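Rhamnonate dehydratase (Gibberella zeae PH-1, PDB 3FXG) probably dehydrates L-rhamnonate to its 2-keto-3-deoxy acid, as a magnesium-dependent member of the enolase superfamily. Local coordinates at residues G184-P192 / N202-R210. Sequence-based numbering, arbitrary orientation.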
loop_
_atom_site.group_PDB
_atom_site.type_symbol
_atom_site.label_atom_id
_atom_site.label_comp_id
_atom_site.label_asym_id
_atom_site.label_seq_id
_atom_site.Cartn_x
_atom_site.Cartn_y
_atom_site.Cartn_z
ATOM N N GLY A 184 -37.394 10.493 -1.769
ATOM C CA GLY A 184 -38.077 9.253 -1.446
ATOM C C GLY A 184 -37.172 8.047 -1.600
ATOM O O GLY A 184 -36.490 7.916 -2.612
ATOM N N LYS A 185 -37.156 7.170 -0.599
ATOM C CA LYS A 185 -36.330 5.962 -0.656
ATOM C C LYS A 185 -37.234 4.743 -0.769
ATOM O O LYS A 185 -38.068 4.494 0.102
ATOM C CB LYS A 185 -35.454 5.834 0.594
ATOM C CG LYS A 185 -34.442 4.688 0.519
ATOM C CD LYS A 185 -33.436 4.728 1.681
ATOM C CE LYS A 185 -34.107 4.460 3.019
ATOM N NZ LYS A 185 -33.147 4.570 4.160
ATOM N N VAL A 186 -37.059 3.982 -1.843
ATOM C CA VAL A 186 -37.875 2.800 -2.083
ATOM C C VAL A 186 -37.117 1.496 -1.829
ATOM O O VAL A 186 -35.894 1.438 -1.954
ATOM C CB VAL A 186 -38.415 2.798 -3.538
ATOM C CG1 VAL A 186 -39.276 4.034 -3.773
ATOM C CG2 VAL A 186 -37.262 2.778 -4.524
ATOM N N PRO A 187 -37.838 0.436 -1.447
ATOM C CA PRO A 187 -37.187 -0.851 -1.190
ATOM C C PRO A 187 -37.022 -1.667 -2.477
ATOM O O PRO A 187 -37.964 -1.805 -3.260
ATOM C CB PRO A 187 -38.127 -1.512 -0.186
ATOM C CG PRO A 187 -39.473 -1.024 -0.628
ATOM C CD PRO A 187 -39.237 0.432 -0.975
ATOM N N LEU A 188 -35.814 -2.184 -2.696
ATOM C CA LEU A 188 -35.519 -2.996 -3.873
ATOM C C LEU A 188 -36.312 -4.288 -3.717
ATOM O O LEU A 188 -36.199 -4.972 -2.702
ATOM C CB LEU A 188 -34.024 -3.309 -3.940
ATOM C CG LEU A 188 -33.535 -3.972 -5.228
ATOM C CD1 LEU A 188 -33.525 -2.941 -6.348
ATOM C CD2 LEU A 188 -32.137 -4.532 -5.016
ATOM N N PRO A 189 -37.122 -4.642 -4.726
ATOM C CA PRO A 189 -37.947 -5.851 -4.691
ATOM C C PRO A 189 -37.322 -7.237 -4.850
ATOM O O PRO A 189 -37.751 -8.178 -4.182
ATOM C CB PRO A 189 -38.993 -5.572 -5.769
ATOM C CG PRO A 189 -38.209 -4.812 -6.789
ATOM C CD PRO A 189 -37.408 -3.844 -5.934
ATOM N N PHE A 190 -36.317 -7.382 -5.707
ATOM C CA PHE A 190 -35.745 -8.709 -5.926
ATOM C C PHE A 190 -34.261 -8.873 -5.613
ATOM O O PHE A 190 -33.464 -7.961 -5.826
ATOM C CB PHE A 190 -36.045 -9.128 -7.365
ATOM C CG PHE A 190 -37.485 -8.927 -7.744
ATOM C CD1 PHE A 190 -38.479 -9.746 -7.213
ATOM C CD2 PHE A 190 -37.860 -7.860 -8.556
ATOM C CE1 PHE A 190 -39.826 -9.505 -7.481
ATOM C CE2 PHE A 190 -39.205 -7.609 -8.829
ATOM C CZ PHE A 190 -40.188 -8.432 -8.289
ATOM N N CYS A 191 -33.909 -10.053 -5.105
ATOM C CA CYS A 191 -32.536 -10.373 -4.729
ATOM C C CYS A 191 -31.748 -10.993 -5.885
ATOM O O CYS A 191 -32.317 -11.364 -6.909
ATOM C CB CYS A 191 -32.532 -11.327 -3.529
ATOM S SG CYS A 191 -32.971 -13.039 -3.929
ATOM N N PRO A 192 -30.419 -11.114 -5.730
ATOM C CA PRO A 192 -29.556 -11.687 -6.768
ATOM C C PRO A 192 -29.942 -13.091 -7.240
ATOM O O PRO A 192 -29.732 -13.438 -8.401
ATOM C CB PRO A 192 -28.173 -11.658 -6.118
ATOM C CG PRO A 192 -28.248 -10.448 -5.238
ATOM C CD PRO A 192 -29.612 -10.606 -4.605
ATOM N N ASN A 202 -36.036 -5.349 -11.311
ATOM C CA ASN A 202 -35.600 -4.308 -10.384
ATOM C C ASN A 202 -35.438 -2.993 -11.141
ATOM O O ASN A 202 -35.859 -1.940 -10.671
ATOM C CB ASN A 202 -34.261 -4.671 -9.733
ATOM C CG ASN A 202 -34.423 -5.535 -8.500
ATOM O OD1 ASN A 202 -35.412 -5.419 -7.776
ATOM N ND2 ASN A 202 -33.439 -6.392 -8.239
ATOM N N VAL A 203 -34.819 -3.063 -12.316
ATOM C CA VAL A 203 -34.600 -1.874 -13.127
ATOM C C VAL A 203 -35.927 -1.241 -13.537
ATOM O O VAL A 203 -36.099 -0.025 -13.435
ATOM C CB VAL A 203 -33.783 -2.209 -14.398
ATOM C CG1 VAL A 203 -33.665 -0.972 -15.290
ATOM C CG2 VAL A 203 -32.396 -2.708 -14.007
ATOM N N GLU A 204 -36.857 -2.072 -13.999
ATOM C CA GLU A 204 -38.172 -1.594 -14.426
ATOM C C GLU A 204 -38.908 -0.944 -13.260
ATOM O O GLU A 204 -39.597 0.062 -13.429
ATOM C CB GLU A 204 -38.996 -2.760 -14.983
ATOM C CG GLU A 204 -40.431 -2.406 -15.366
ATOM C CD GLU A 204 -40.526 -1.150 -16.220
ATOM O OE1 GLU A 204 -39.605 -0.896 -17.027
ATOM O OE2 GLU A 204 -41.533 -0.423 -16.092
ATOM N N PHE A 205 -38.752 -1.534 -12.081
ATOM C CA PHE A 205 -39.376 -1.038 -10.857
ATOM C C PHE A 205 -38.919 0.387 -10.560
ATOM O O PHE A 205 -39.735 1.277 -10.288
ATOM C CB PHE A 205 -38.994 -1.952 -9.690
ATOM C CG PHE A 205 -39.436 -1.452 -8.345
ATOM C CD1 PHE A 205 -40.766 -1.557 -7.947
ATOM C CD2 PHE A 205 -38.513 -0.904 -7.458
ATOM C CE1 PHE A 205 -41.170 -1.130 -6.681
ATOM C CE2 PHE A 205 -38.905 -0.474 -6.193
ATOM C CZ PHE A 205 -40.235 -0.589 -5.801
ATOM N N LEU A 206 -37.606 0.593 -10.604
ATOM C CA LEU A 206 -37.026 1.901 -10.339
ATOM C C LEU A 206 -37.355 2.895 -11.451
ATOM O O LEU A 206 -37.574 4.077 -11.189
ATOM C CB LEU A 206 -35.506 1.772 -10.164
ATOM C CG LEU A 206 -35.064 0.934 -8.956
ATOM C CD1 LEU A 206 -33.542 0.824 -8.922
ATOM C CD2 LEU A 206 -35.582 1.571 -7.666
ATOM N N ARG A 207 -37.400 2.417 -12.689
ATOM C CA ARG A 207 -37.715 3.281 -13.822
ATOM C C ARG A 207 -39.128 3.838 -13.671
ATOM O O ARG A 207 -39.381 5.009 -13.958
ATOM C CB ARG A 207 -37.626 2.502 -15.135
ATOM C CG ARG A 207 -37.813 3.367 -16.371
ATOM C CD ARG A 207 -38.337 2.551 -17.542
ATOM N NE ARG A 207 -39.699 2.078 -17.299
ATOM C CZ ARG A 207 -40.767 2.869 -17.214
ATOM N NH1 ARG A 207 -40.641 4.183 -17.353
ATOM N NH2 ARG A 207 -41.963 2.344 -16.986
ATOM N N LYS A 208 -40.044 2.986 -13.220
ATOM C CA LYS A 208 -41.435 3.376 -13.032
ATOM C C LYS A 208 -41.547 4.506 -12.016
ATOM O O LYS A 208 -42.297 5.463 -12.212
ATOM C CB LYS A 208 -42.258 2.169 -12.567
ATOM C CG LYS A 208 -43.743 2.458 -12.414
ATOM C CD LYS A 208 -44.546 1.199 -12.106
ATOM C CE LYS A 208 -44.591 0.241 -13.294
ATOM N NZ LYS A 208 -43.259 -0.338 -13.640
ATOM N N HIS A 209 -40.794 4.398 -10.929
ATOM C CA HIS A 209 -40.823 5.429 -9.902
ATOM C C HIS A 209 -40.217 6.728 -10.411
ATOM O O HIS A 209 -40.758 7.807 -10.167
ATOM C CB HIS A 209 -40.085 4.943 -8.657
ATOM C CG HIS A 209 -40.901 4.024 -7.805
ATOM N ND1 HIS A 209 -40.437 2.803 -7.364
ATOM C CD2 HIS A 209 -42.155 4.149 -7.310
ATOM C CE1 HIS A 209 -41.371 2.218 -6.636
ATOM N NE2 HIS A 209 -42.423 3.013 -6.587
ATOM N N ARG A 210 -39.102 6.625 -11.127
ATOM C CA ARG A 210 -38.451 7.810 -11.676
ATOM C C ARG A 210 -39.418 8.508 -12.624
ATOM O O ARG A 210 -39.507 9.735 -12.651
ATOM C CB ARG A 210 -37.172 7.422 -12.431
ATOM C CG ARG A 210 -36.577 8.549 -13.278
ATOM C CD ARG A 210 -36.321 9.801 -12.457
ATOM N NE ARG A 210 -35.225 9.638 -11.504
ATOM C CZ ARG A 210 -35.102 10.337 -10.380
ATOM N NH1 ARG A 210 -36.018 11.247 -10.058
ATOM N NH2 ARG A 210 -34.059 10.133 -9.580
#
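The first half of a beta-alpha-beta crossover is joined here: strand 184-187 and the loop after it pack on helix 195-213, with Asn202 and Phe205 of the helix meeting Val186, Leu188, Pro189 and Phe190. Asn202 grips the backbone of Phe190 with both ends of its amide. Its OD1 accepts from Phe190 N at 3.0 Å, in the carbonyl plane and on a lone pair. Its ND2 gives a nearly straight bond (175°) to Phe190 O at 2.9 Å; Phe190 O lies in the amide plane of Asn202, whereas ND2 stands above the carbonyl plane of Phe190. Two bonds of this kind fix the rotation of the amide, and Tyr231 OH is a further partner of ND2. Leu188, with CG anti to its backbone N (chi1 -171°), brings CD1 to 3.5 Å from Asn202 CG, crossing the amide side chain at about a right angle.

The strand runs parallel to 163-169 and 219-222 in the barrel of the enolase C-terminal domain, and the helix returns at 154° to it, its axis 10.5 Å away, as expected of an outer helix of a TIM barrel. Between them, Phe205 receives Pro189 CD over one face, 3.9 Å from the ring centroid, a CH-pi contact, while His209 ND1 lies over the rim of the opposite face. Val186 divides its branches: CG1 sits over the face of the His209 ring, 4.1 Å from its centroid, whereas CG2 meets Leu206 CD2 at 3.8 Å and also touches Phe205. Pro173 of helix 173-179 packs against both Val186 and His209. On the other side of the strand, Lys185 is directed into the barrel, where NZ forms a salt bridge with the magnesium ligand Glu248.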